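Local coordinates for multicopper oxidase (Pseudomonas thermotolerans, PDB 6VOW), which probably oxidises phenolic, lignin-related substrates at one copper site and passes the electrons to a copper cluster that reduces dioxygen to water, at residues 58-63 with 87-92; 140-145 with 440-445; 145-150 with 180-185; 173-178 with 227-232. All coordinates share one frame; numbering follows the deposited sequence.

Contact 1: 58-63 with 87-92; sequences PAWGYG and LDEPTT
Trp-60, on strand 57-62, faces Leu-87 in the loop that leaves strand 78-85, and their CA atoms, 7.8 Å apart, mark the closest approach of the two backbones. The gap is filled by the indole. With CG anti to the carbonyl carbon (chi1 -73°), Trp-60 lays its ring across to the loop, and the CD2 methyl of Leu-87 settles over the face of the five-membered ring, 3.9 Å from its centroid and 22° off the normal: a CH-pi contact. The CD1 methyl of Leu-87 continues the cover at 3.9 Å from Trp-60 CE3. A branched leucine thus serves both halves of the indole, which carries the cation-pi contact of Arg-147 on its other face. The far rim meets carboxylates. Glu-89 brings OE2 to 3.6 Å from Trp-60 CZ3 at the ring edge, its carboxylate plane turned 84° against the ring, where the slightly positive ring hydrogens probably favour the negative oxygen. Strand 57-62 is an outermost strand of a sheet in the N-terminal cupredoxin-type sandwich, and the loop 87-92 runs on to the strand bearing the copper ligands His-94 and His-96. Farther along, Tyr-62 reaches the loop through a water, which is hydrogen-bonded to Tyr-62 OH (2.8 Å) and Thr-91 OG1 and donates a third hydrogen bond to Thr-92 O. A tyrosine suits this place because its ring can pack among apolar neighbours such as Phe-83 while its hydroxyl meets the bridging water. Thr-92 turns its own hydroxyl elsewhere, to Gly-106 O and His-138 N.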
loop_
_atom_site.group_PDB
_atom_site.type_symbol
_atom_site.label_atom_id
_atom_site.label_comp_id
_atom_site.label_asym_id
_atom_site.label_seq_id
_atom_site.Cartn_x
_atom_site.Cartn_y
_atom_site.Cartn_z
ATOM N N PRO A 58 8.890 5.974 20.879
ATOM C CA PRO A 58 9.973 6.703 20.255
ATOM C C PRO A 58 9.933 6.482 18.747
ATOM O O PRO A 58 10.774 5.832 18.257
ATOM C CB PRO A 58 11.214 6.099 20.930
ATOM C CG PRO A 58 10.835 4.659 21.154
ATOM C CD PRO A 58 9.375 4.734 21.534
ATOM N N ALA A 59 8.919 7.002 18.068
ATOM C CA ALA A 59 8.682 6.653 16.655
ATOM C C ALA A 59 9.584 7.422 15.713
ATOM O O ALA A 59 10.272 8.362 16.136
ATOM C CB ALA A 59 7.195 6.890 16.279
ATOM N N TRP A 60 9.570 7.027 14.443
ATOM C CA TRP A 60 10.345 7.629 13.326
ATOM C C TRP A 60 9.322 7.990 12.277
ATOM O O TRP A 60 8.441 7.172 11.939
ATOM C CB TRP A 60 11.303 6.585 12.674
ATOM C CG TRP A 60 12.428 6.272 13.500
ATOM C CD1 TRP A 60 12.690 6.758 14.719
ATOM C CD2 TRP A 60 13.513 5.403 13.182
ATOM N NE1 TRP A 60 13.856 6.238 15.189
ATOM C CE2 TRP A 60 14.373 5.417 14.231
ATOM C CE3 TRP A 60 13.834 4.639 12.079
ATOM C CZ2 TRP A 60 15.561 4.703 14.244
ATOM C CZ3 TRP A 60 15.043 3.885 12.118
ATOM C CH2 TRP A 60 15.852 3.922 13.169
ATOM N N GLY A 61 9.413 9.218 11.782
ATOM C CA GLY A 61 8.321 9.774 10.932
ATOM C C GLY A 61 8.811 10.655 9.809
ATOM O O GLY A 61 9.897 11.224 9.926
ATOM N N TYR A 62 8.001 10.713 8.739
ATOM C CA TYR A 62 8.149 11.681 7.704
ATOM C C TYR A 62 7.323 12.928 8.028
ATOM O O TYR A 62 6.102 12.858 8.178
ATOM C CB TYR A 62 7.659 11.145 6.389
ATOM C CG TYR A 62 8.304 9.915 5.898
ATOM C CD1 TYR A 62 9.597 9.928 5.400
ATOM C CD2 TYR A 62 7.606 8.708 5.909
ATOM C CE1 TYR A 62 10.159 8.787 4.901
ATOM C CE2 TYR A 62 8.176 7.540 5.387
ATOM C CZ TYR A 62 9.434 7.628 4.904
ATOM O OH TYR A 62 10.020 6.557 4.449
ATOM N N GLY A 63 8.026 14.056 8.141
ATOM C CA GLY A 63 7.423 15.379 8.194
ATOM C C GLY A 63 6.835 15.600 9.518
ATOM O O GLY A 63 5.852 16.244 9.632
ATOM N N LEU A 87 17.472 10.523 10.127
ATOM C CA LEU A 87 17.533 9.380 11.007
ATOM C C LEU A 87 18.977 9.096 11.255
ATOM O O LEU A 87 19.895 9.747 10.745
ATOM C CB LEU A 87 16.815 8.147 10.405
ATOM C CG LEU A 87 15.370 8.358 10.137
ATOM C CD1 LEU A 87 14.860 7.229 9.298
ATOM C CD2 LEU A 87 14.542 8.503 11.414
ATOM N N ASP A 88 19.172 8.098 12.077
ATOM C CA ASP A 88 20.498 7.743 12.471
ATOM C C ASP A 88 20.981 6.560 11.698
ATOM O O ASP A 88 21.996 6.076 12.029
ATOM C CB ASP A 88 20.652 7.640 13.980
ATOM C CG ASP A 88 19.835 6.512 14.622
ATOM O OD1 ASP A 88 19.445 5.480 13.950
ATOM O OD2 ASP A 88 19.596 6.690 15.859
ATOM N N GLU A 89 20.261 6.173 10.641
ATOM C CA GLU A 89 20.685 5.123 9.746
ATOM C C GLU A 89 20.149 5.292 8.301
ATOM O O GLU A 89 19.250 6.038 8.079
ATOM C CB GLU A 89 20.214 3.771 10.269
ATOM C CG GLU A 89 18.722 3.555 10.146
ATOM C CD GLU A 89 18.273 2.318 10.905
ATOM O OE1 GLU A 89 18.834 1.997 11.944
ATOM O OE2 GLU A 89 17.382 1.654 10.484
ATOM N N PRO A 90 20.718 4.522 7.363
ATOM C CA PRO A 90 20.327 4.711 5.983
ATOM C C PRO A 90 18.848 4.416 5.701
ATOM O O PRO A 90 18.233 3.643 6.387
ATOM C CB PRO A 90 21.235 3.724 5.231
ATOM C CG PRO A 90 22.372 3.402 6.155
ATOM C CD PRO A 90 21.845 3.539 7.510
ATOM N N THR A 91 18.275 5.050 4.697
ATOM C CA THR A 91 16.885 4.782 4.332
ATOM C C THR A 91 16.742 5.155 2.862
ATOM O O THR A 91 17.637 5.722 2.266
ATOM C CB THR A 91 15.920 5.465 5.348
ATOM O OG1 THR A 91 14.553 5.092 5.148
ATOM C CG2 THR A 91 16.085 6.927 5.332
ATOM N N THR A 92 15.674 4.714 2.261
ATOM C CA THR A 92 15.298 5.161 0.959
ATOM C C THR A 92 13.782 5.458 1.113
ATOM O O THR A 92 13.205 5.293 2.205
ATOM C CB THR A 92 15.413 4.056 -0.085
ATOM O OG1 THR A 92 14.496 3.004 0.264
ATOM C CG2 THR A 92 16.882 3.542 -0.280
HETATM O O HOH W 1 12.840 6.873 4.294
#

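Contact 2: 140-145 with 440-445. With CU (copper (II) ion), chain D; C2O (Cu-O-Cu linkage), chain B.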
loop_
_atom_site.group_PDB
_atom_site.type_symbol
_atom_site.label_atom_id
_atom_site.label_comp_id
_atom_site.label_asym_id
_atom_site.label_seq_id
_atom_site.Cartn_x
_atom_site.Cartn_y
_atom_site.Cartn_z
ATOM N N SER A 140 15.866 -1.729 5.929
ATOM C CA SER A 140 15.545 -1.942 7.357
ATOM C C SER A 140 14.036 -1.863 7.562
ATOM O O SER A 140 13.548 -1.190 8.438
ATOM C CB SER A 140 16.245 -0.871 8.251
ATOM O OG SER A 140 17.638 -0.760 7.988
ATOM N N SER A 141 13.315 -2.583 6.737
ATOM C CA SER A 141 11.956 -2.286 6.456
ATOM C C SER A 141 11.075 -2.522 7.650
ATOM O O SER A 141 10.382 -1.614 8.080
ATOM C CB SER A 141 11.488 -3.059 5.210
ATOM O OG SER A 141 12.317 -2.821 4.044
ATOM N N ALA A 142 11.160 -3.694 8.267
ATOM C CA ALA A 142 10.318 -4.068 9.438
ATOM C C ALA A 142 10.434 -3.048 10.534
ATOM O O ALA A 142 9.429 -2.526 11.093
ATOM C CB ALA A 142 10.742 -5.454 9.950
ATOM N N SER A 143 11.689 -2.749 10.828
ATOM C CA SER A 143 12.010 -1.745 11.822
ATOM C C SER A 143 11.553 -0.294 11.430
ATOM O O SER A 143 10.890 0.442 12.212
ATOM C CB SER A 143 13.537 -1.805 12.074
ATOM O OG SER A 143 13.832 -0.829 13.045
ATOM N N GLN A 144 11.935 0.123 10.254
ATOM C CA GLN A 144 11.681 1.535 9.822
ATOM C C GLN A 144 10.197 1.761 9.519
ATOM O O GLN A 144 9.638 2.738 9.962
ATOM C CB GLN A 144 12.581 1.929 8.675
ATOM C CG GLN A 144 14.076 2.040 8.983
ATOM C CD GLN A 144 14.943 2.669 7.884
ATOM O OE1 GLN A 144 16.135 2.816 8.071
ATOM N NE2 GLN A 144 14.384 3.017 6.774
ATOM N N LEU A 145 9.551 0.850 8.815
ATOM C CA LEU A 145 8.092 0.912 8.662
ATOM C C LEU A 145 7.424 0.738 9.990
ATOM O O LEU A 145 6.511 1.476 10.305
ATOM C CB LEU A 145 7.528 -0.155 7.716
ATOM C CG LEU A 145 7.658 0.101 6.201
ATOM C CD1 LEU A 145 8.985 -0.349 5.669
ATOM C CD2 LEU A 145 6.625 -0.647 5.398
ATOM N N HIS A 440 4.090 -8.422 1.039
ATOM C CA HIS A 440 4.160 -7.106 1.731
ATOM C C HIS A 440 3.888 -7.151 3.275
ATOM O O HIS A 440 3.650 -6.107 3.955
ATOM C CB HIS A 440 3.305 -6.101 0.971
ATOM C CG HIS A 440 3.920 -4.723 0.956
ATOM N ND1 HIS A 440 3.993 -3.948 2.095
ATOM C CD2 HIS A 440 4.577 -4.037 -0.018
ATOM C CE1 HIS A 440 4.653 -2.836 1.812
ATOM N NE2 HIS A 440 4.994 -2.855 0.532
ATOM N N VAL A 441 3.940 -8.377 3.824
ATOM C CA VAL A 441 3.960 -8.598 5.271
ATOM C C VAL A 441 5.437 -8.512 5.438
ATOM O O VAL A 441 6.203 -9.330 4.838
ATOM C CB VAL A 441 3.401 -9.972 5.688
ATOM C CG1 VAL A 441 3.734 -10.273 7.131
ATOM C CG2 VAL A 441 1.864 -9.989 5.554
ATOM N N ILE A 442 5.847 -7.457 6.144
ATOM C CA ILE A 442 7.250 -7.023 6.094
ATOM C C ILE A 442 8.196 -8.078 6.656
ATOM O O ILE A 442 9.268 -8.298 6.127
ATOM C CB ILE A 442 7.486 -5.664 6.804
ATOM C CG1 ILE A 442 6.549 -4.546 6.275
ATOM C CG2 ILE A 442 8.961 -5.281 6.698
ATOM C CD1 ILE A 442 6.717 -4.238 4.773
ATOM N N ASP A 443 7.778 -8.736 7.707
ATOM C CA ASP A 443 8.386 -10.014 8.183
ATOM C C ASP A 443 8.622 -11.102 7.191
ATOM O O ASP A 443 9.668 -11.700 7.198
ATOM C CB ASP A 443 7.442 -10.634 9.200
ATOM C CG ASP A 443 7.776 -10.258 10.542
ATOM O OD1 ASP A 443 8.518 -9.282 10.725
ATOM O OD2 ASP A 443 7.327 -10.971 11.435
ATOM N N HIS A 444 7.653 -11.413 6.369
ATOM C CA HIS A 444 7.863 -12.451 5.380
ATOM C C HIS A 444 8.818 -12.010 4.334
ATOM O O HIS A 444 9.560 -12.855 3.858
ATOM C CB HIS A 444 6.593 -12.826 4.671
ATOM C CG HIS A 444 5.621 -13.498 5.550
ATOM N ND1 HIS A 444 4.380 -13.847 5.105
ATOM C CD2 HIS A 444 5.678 -13.853 6.858
ATOM C CE1 HIS A 444 3.717 -14.438 6.082
ATOM N NE2 HIS A 444 4.476 -14.440 7.161
ATOM N N MET A 445 8.770 -10.717 3.953
ATOM C CA MET A 445 9.652 -10.184 2.939
ATOM C C MET A 445 11.052 -10.268 3.500
ATOM O O MET A 445 11.958 -10.695 2.804
ATOM C CB MET A 445 9.325 -8.721 2.624
ATOM C CG MET A 445 10.366 -7.967 1.783
ATOM S SD MET A 445 9.971 -6.194 1.766
ATOM C CE MET A 445 10.833 -5.813 3.268
HETATM CU CU CU D . 3.539 -13.265 3.305
HETATM CU CU2 C2O B . 5.180 -1.059 -0.459
HETATM CU CU3 C2O B . 8.722 -3.477 -2.120
HETATM O O1 C2O B . 6.855 -2.393 -1.320
#
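The segment 440-445 begins with the last histidine of the His-Cys-His sequence of multicopper oxidases, and Ile-442 presses it against helix 141-146 of the N-terminal domain. Ile-442 opens a short helix. Its CG2 methyl, anti to the backbone N (chi1 -54° for CG1), reaches into the first turn of the other helix, 3.7 Å from the CB of Ala-142 and only 3.1 Å from that residue's backbone N. The N itself donates to Glu-446 OE1. The small alanine lets this branch come close to the backbone. The CD1 end of Ile-442 lies 3.6 Å from Leu-145 CD2, the two chains crossing at about a right angle, so that a beta-branched residue touches two successive turns. A glycine in place of Ile-442 would probably leave a gap between the helices, with Ala-142 and Leu-145 stripped of their apolar partner. On the next turn Met-445, flexible and bent at chi3, curls its CE methyl against Ser-141, 3.4 Å from CB, which is tight for two carbons. Two histidines of the segment bind copper: His-440 NE2 holds one copper of the Cu-O-Cu group at 2.1 Å, alongside His-96 and His-136, and His-444 ND1 binds the separate copper at 2.1 Å with His-388 and Cys-439. With Cys-439 next to His-440, the chain joins the two sites covalently, the route by which electrons pass in relatives. The apolar contact packs the first domain against the chain that carries both copper-binding histidines, and probably helps to hold that chain in place.

Contact 3: 145-150 with 180-185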
loop_
_atom_site.group_PDB
_atom_site.type_symbol
_atom_site.label_atom_id
_atom_site.label_comp_id
_atom_site.label_asym_id
_atom_site.label_seq_id
_atom_site.Cartn_x
_atom_site.Cartn_y
_atom_site.Cartn_z
ATOM N N LEU A 145 9.551 0.850 8.815
ATOM C CA LEU A 145 8.092 0.912 8.662
ATOM C C LEU A 145 7.424 0.738 9.990
ATOM O O LEU A 145 6.511 1.476 10.305
ATOM C CB LEU A 145 7.528 -0.155 7.716
ATOM C CG LEU A 145 7.658 0.101 6.201
ATOM C CD1 LEU A 145 8.985 -0.349 5.669
ATOM C CD2 LEU A 145 6.625 -0.647 5.398
ATOM N N GLY A 146 7.900 -0.235 10.764
ATOM C CA GLY A 146 7.362 -0.478 12.073
ATOM C C GLY A 146 7.365 0.724 12.961
ATOM O O GLY A 146 6.427 0.932 13.748
ATOM N N ARG A 147 8.434 1.510 12.889
ATOM C CA ARG A 147 8.500 2.675 13.752
ATOM C C ARG A 147 7.747 3.885 13.274
ATOM O O ARG A 147 7.770 4.898 13.934
ATOM C CB ARG A 147 9.957 3.088 13.959
ATOM C CG ARG A 147 10.556 2.463 15.187
ATOM C CD ARG A 147 11.633 3.333 15.829
ATOM N NE ARG A 147 12.558 2.398 16.438
ATOM C CZ ARG A 147 13.373 1.625 15.731
ATOM N NH1 ARG A 147 13.419 1.700 14.390
ATOM N NH2 ARG A 147 14.081 0.746 16.355
ATOM N N GLY A 148 7.117 3.830 12.125
ATOM C CA GLY A 148 6.347 4.974 11.720
ATOM C C GLY A 148 6.617 5.452 10.332
ATOM O O GLY A 148 5.917 6.313 9.915
ATOM N N LEU A 149 7.617 4.931 9.636
ATOM C CA LEU A 149 7.993 5.483 8.329
ATOM C C LEU A 149 7.122 4.935 7.271
ATOM O O LEU A 149 7.551 4.084 6.521
ATOM C CB LEU A 149 9.491 5.275 7.998
ATOM C CG LEU A 149 10.359 6.112 8.932
ATOM C CD1 LEU A 149 11.736 5.485 8.998
ATOM C CD2 LEU A 149 10.445 7.610 8.664
ATOM N N VAL A 150 5.903 5.517 7.198
ATOM C CA VAL A 150 4.915 5.218 6.213
ATOM C C VAL A 150 4.046 6.433 5.993
ATOM O O VAL A 150 3.729 7.180 6.968
ATOM C CB VAL A 150 3.993 4.075 6.587
ATOM C CG1 VAL A 150 4.715 2.795 6.741
ATOM C CG2 VAL A 150 3.170 4.368 7.770
ATOM N N GLY A 180 3.673 2.141 25.770
ATOM C CA GLY A 180 4.179 2.779 24.622
ATOM C C GLY A 180 5.442 2.267 24.007
ATOM O O GLY A 180 5.821 2.801 22.946
ATOM N N ALA A 181 6.089 1.241 24.593
ATOM C CA ALA A 181 7.375 0.790 24.076
ATOM C C ALA A 181 7.158 -0.115 22.917
ATOM O O ALA A 181 6.234 -0.938 22.912
ATOM C CB ALA A 181 8.153 0.040 25.119
ATOM N N PHE A 182 8.060 -0.026 21.955
ATOM C CA PHE A 182 8.040 -0.935 20.845
ATOM C C PHE A 182 8.403 -2.372 21.270
ATOM O O PHE A 182 9.304 -2.611 22.119
ATOM C CB PHE A 182 8.998 -0.497 19.734
ATOM C CG PHE A 182 8.583 0.773 19.009
ATOM C CD1 PHE A 182 7.399 0.827 18.294
ATOM C CD2 PHE A 182 9.388 1.889 19.027
ATOM C CE1 PHE A 182 6.994 1.988 17.620
ATOM C CE2 PHE A 182 9.007 3.037 18.348
ATOM C CZ PHE A 182 7.803 3.082 17.638
ATOM N N THR A 183 7.682 -3.298 20.638
ATOM C CA THR A 183 7.814 -4.703 20.822
ATOM C C THR A 183 8.554 -5.056 19.571
ATOM O O THR A 183 8.716 -4.236 18.688
ATOM C CB THR A 183 6.422 -5.454 20.986
ATOM O OG1 THR A 183 5.560 -5.317 19.824
ATOM C CG2 THR A 183 5.680 -4.913 22.214
ATOM N N PRO A 184 9.040 -6.276 19.484
ATOM C CA PRO A 184 9.873 -6.515 18.379
ATOM C C PRO A 184 9.071 -6.460 17.076
ATOM O O PRO A 184 7.926 -6.869 17.034
ATOM C CB PRO A 184 10.378 -7.931 18.655
ATOM C CG PRO A 184 10.236 -8.123 20.104
ATOM C CD PRO A 184 8.948 -7.448 20.369
ATOM N N PHE A 185 9.670 -5.937 16.030
ATOM C CA PHE A 185 9.065 -5.979 14.657
ATOM C C PHE A 185 9.197 -7.272 13.870
ATOM O O PHE A 185 8.584 -7.410 12.791
ATOM C CB PHE A 185 9.668 -4.892 13.815
ATOM C CG PHE A 185 9.530 -3.554 14.449
ATOM C CD1 PHE A 185 8.268 -2.995 14.593
ATOM C CD2 PHE A 185 10.623 -2.934 14.993
ATOM C CE1 PHE A 185 8.103 -1.808 15.240
ATOM C CE2 PHE A 185 10.495 -1.712 15.591
ATOM C CZ PHE A 185 9.223 -1.160 15.719
#
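Two phenylalanines, Phe-182 and Phe-185, close over the end of helix 141-146, and the contact is almost wholly apolar. Its CH-pi part belongs to Arg-147, whose CG lies over the face of Phe-182, 4.0 Å from the ring centroid and 28° off the normal; CD follows, 3.7 Å from Phe-182 CE2. Phe-182 has CG anti to the carbonyl carbon (chi1 -68°), which turns its ring to Arg-147. The guanidinium stands nearly upright to that ring, so it is the methylene chain that does the covering. The long arginine suits a half-exposed edge: its stem lies on the aromatic ring while NH1 reaches back to Ser-143 OG. A serine in place of Phe-182 would probably leave the Arg-147 stem without its aromatic floor and freer to move. The second kind is ring against backbone. Phe-185 lays CE1 3.5 Å from the carbonyl carbon of Gly-146, and its CE2 comes over one face of the Arg-147 guanidinium. Any side chain at Gly-146 would run into Phe-185, since a CB would lie 2.3 Å from CD1. Within the turn itself Gly-148 N donates to Leu-145 O at 3.0 Å, Leu-149 N probably donates to Gln-144 O, and Gly-148 takes positive phi, 130°, which suits a glycine. This is the Schellman motif that ends helix 141-146, covered here by the loop between strand 165-174 and helix 188-191.

Contact 4: 173-178 with 227-232; sequences TWHVDE and DNTVTY
Asp-227 and Thr-173 meet where strand 165-174 ends, and the aspartate can be followed outward. Its CB points toward the strand, and CG, anti to the backbone N (chi1 -160°), carries the carboxylate on to Thr-173. There OD1 accepts from Thr-173 N at 2.5 Å with an N-H...O angle of 146°, a bond so short, with Thr-173 O also 2.7 Å from OD1 and not bonded to it, that its exact length is doubtful. OD2 turns back to its own loop and takes two backbone N-H bonds: Val-230 N donates at 2.7 Å and almost straight (172°), and Thr-229 N, also at 2.7 Å, comes from the opposite face of the carboxylate plane. A water donates to both OD2 and Thr-173 O, though with more acceptors in reach than protons. The N-H bonds make an Asx turn and an Asx motif, and aspartate suits the place because one carboxylate can grip its own turn and the strand opposite. Both elements lie in the second cupredoxin-type domain, where the loop 227-232 carries the chain from strand 218-225 of one sheet to strand 232-235 of the other. The threonine uses both branches. Thr-173 OG1 lies 2.7 Å from Tyr-232 OH in a hydrogen bond whose donor may be either, and it also bonds to Thr-201. Its CG2 packs 3.6 Å from Val-230 CG2. His-175 presents its ring edge, CE1 lying 4.2 Å from Asn-228 CB. The histidine's NE2 is bonded to Thr-196 O, while the amide nitrogen of Asn-228 reaches Ala-142 O.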
loop_
_atom_site.group_PDB
_atom_site.type_symbol
_atom_site.label_atom_id
_atom_site.label_comp_id
_atom_site.label_asym_id
_atom_site.label_seq_id
_atom_site.Cartn_x
_atom_site.Cartn_y
_atom_site.Cartn_z
ATOM N N THR A 173 -1.260 -0.635 12.631
ATOM C CA THR A 173 -1.360 -1.447 13.855
ATOM C C THR A 173 0.054 -1.520 14.436
ATOM O O THR A 173 0.916 -2.266 13.951
ATOM C CB THR A 173 -1.995 -2.814 13.512
ATOM O OG1 THR A 173 -3.337 -2.528 13.216
ATOM C CG2 THR A 173 -1.937 -3.879 14.690
ATOM N N TRP A 174 0.257 -0.667 15.438
ATOM C CA TRP A 174 1.536 -0.400 15.995
ATOM C C TRP A 174 1.936 -1.460 16.974
ATOM O O TRP A 174 1.194 -1.750 17.921
ATOM C CB TRP A 174 1.474 0.890 16.769
ATOM C CG TRP A 174 1.350 2.114 15.941
ATOM C CD1 TRP A 174 0.188 2.753 15.555
ATOM C CD2 TRP A 174 2.417 2.902 15.456
ATOM N NE1 TRP A 174 0.489 3.857 14.845
ATOM C CE2 TRP A 174 1.857 3.981 14.770
ATOM C CE3 TRP A 174 3.818 2.784 15.509
ATOM C CZ2 TRP A 174 2.632 4.963 14.174
ATOM C CZ3 TRP A 174 4.579 3.750 14.887
ATOM C CH2 TRP A 174 3.989 4.830 14.220
ATOM N N HIS A 175 3.164 -1.926 16.806
ATOM C CA HIS A 175 3.813 -2.844 17.711
ATOM C C HIS A 175 4.321 -2.063 18.895
ATOM O O HIS A 175 5.484 -1.871 19.043
ATOM C CB HIS A 175 5.040 -3.462 17.063
ATOM C CG HIS A 175 4.790 -4.156 15.782
ATOM N ND1 HIS A 175 4.438 -3.506 14.624
ATOM C CD2 HIS A 175 4.914 -5.451 15.453
ATOM C CE1 HIS A 175 4.276 -4.389 13.655
ATOM N NE2 HIS A 175 4.543 -5.573 14.133
ATOM N N VAL A 176 3.430 -1.630 19.762
ATOM C CA VAL A 176 3.830 -1.030 21.007
ATOM C C VAL A 176 3.068 -1.756 22.099
ATOM O O VAL A 176 1.941 -2.193 21.873
ATOM C CB VAL A 176 3.594 0.500 21.009
ATOM C CG1 VAL A 176 4.264 1.113 19.811
ATOM C CG2 VAL A 176 2.142 0.869 21.032
ATOM N N ASP A 177 3.692 -1.937 23.270
ATOM C CA ASP A 177 3.013 -2.617 24.389
ATOM C C ASP A 177 2.051 -1.646 25.047
ATOM O O ASP A 177 1.787 -0.603 24.532
ATOM C CB ASP A 177 4.011 -3.257 25.381
ATOM C CG ASP A 177 4.915 -2.220 26.096
ATOM O OD1 ASP A 177 4.701 -1.009 25.908
ATOM O OD2 ASP A 177 5.822 -2.600 26.881
ATOM N N GLU A 178 1.532 -1.997 26.203
ATOM C CA GLU A 178 0.718 -1.113 26.990
ATOM C C GLU A 178 1.382 0.151 27.588
ATOM O O GLU A 178 0.637 1.011 28.104
ATOM C CB GLU A 178 -0.023 -1.930 28.093
ATOM C CG GLU A 178 -1.305 -2.643 27.610
ATOM C CD GLU A 178 -1.149 -4.118 27.291
ATOM O OE1 GLU A 178 -0.023 -4.567 26.940
ATOM O OE2 GLU A 178 -2.194 -4.823 27.384
ATOM N N ASP A 227 0.092 -0.652 7.377
ATOM C CA ASP A 227 0.627 -1.563 8.328
ATOM C C ASP A 227 1.647 -2.513 7.760
ATOM O O ASP A 227 1.605 -2.832 6.652
ATOM C CB ASP A 227 -0.455 -2.352 8.993
ATOM C CG ASP A 227 0.043 -2.943 10.329
ATOM O OD1 ASP A 227 0.228 -2.127 11.300
ATOM O OD2 ASP A 227 0.346 -4.202 10.337
ATOM N N ASN A 228 2.571 -2.961 8.588
ATOM C CA ASN A 228 3.599 -4.007 8.266
ATOM C C ASN A 228 2.996 -5.354 8.042
ATOM O O ASN A 228 3.598 -6.141 7.332
ATOM C CB ASN A 228 4.556 -4.261 9.472
ATOM C CG ASN A 228 5.550 -3.148 9.719
ATOM O OD1 ASN A 228 5.218 -1.985 9.587
ATOM N ND2 ASN A 228 6.785 -3.511 10.130
ATOM N N THR A 229 1.900 -5.701 8.728
ATOM C CA THR A 229 1.383 -7.139 8.718
ATOM C C THR A 229 -0.137 -7.356 8.721
ATOM O O THR A 229 -0.611 -8.399 8.230
ATOM C CB THR A 229 1.995 -7.984 9.896
ATOM O OG1 THR A 229 1.123 -7.994 11.020
ATOM C CG2 THR A 229 3.233 -7.416 10.316
ATOM N N VAL A 230 -0.888 -6.416 9.277
ATOM C CA VAL A 230 -2.316 -6.612 9.426
ATOM C C VAL A 230 -3.154 -6.587 8.115
ATOM O O VAL A 230 -2.907 -5.857 7.241
ATOM C CB VAL A 230 -2.885 -5.690 10.504
ATOM C CG1 VAL A 230 -4.376 -5.830 10.616
ATOM C CG2 VAL A 230 -2.248 -6.024 11.840
ATOM N N THR A 231 -4.087 -7.496 7.980
ATOM C CA THR A 231 -5.149 -7.386 7.008
ATOM C C THR A 231 -6.436 -6.979 7.728
ATOM O O THR A 231 -6.942 -7.739 8.486
ATOM C CB THR A 231 -5.345 -8.702 6.331
ATOM O OG1 THR A 231 -4.229 -8.923 5.466
ATOM C CG2 THR A 231 -6.584 -8.678 5.508
ATOM N N TYR A 232 -6.953 -5.792 7.449
ATOM C CA TYR A 232 -8.158 -5.288 8.060
ATOM C C TYR A 232 -9.361 -5.754 7.252
ATOM O O TYR A 232 -9.453 -5.514 6.061
ATOM C CB TYR A 232 -8.123 -3.815 8.079
ATOM C CG TYR A 232 -6.933 -3.295 8.790
ATOM C CD1 TYR A 232 -6.879 -3.252 10.179
ATOM C CD2 TYR A 232 -5.852 -2.772 8.066
ATOM C CE1 TYR A 232 -5.734 -2.781 10.817
ATOM C CE2 TYR A 232 -4.757 -2.257 8.698
ATOM C CZ TYR A 232 -4.700 -2.281 10.072
ATOM O OH TYR A 232 -3.559 -1.785 10.660
HETATM O O HOH W 2 0.952 -4.513 12.903
#

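How the contacts relate
From the N terminus, contact 1 closes first, joining strand 57-62 to the loop before strand 94-96, and it is complete before the others open. Contact 2 then opens at helix 141-146 and closes only near the C terminus, a span that carries the chain from the first domain to the third. Contacts 3 and 4 nest inside it and cross each other, their segments alternating along the chain. Contact 3 takes up the end of the helix, sharing Leu-145 with contact 2, and ties it to the loop after strand 165-174; contact 4 ties that strand's end to loop 227-232. Asn-228 bonds to Ala-142 and Ile-442, so contacts 2 and 4 touch.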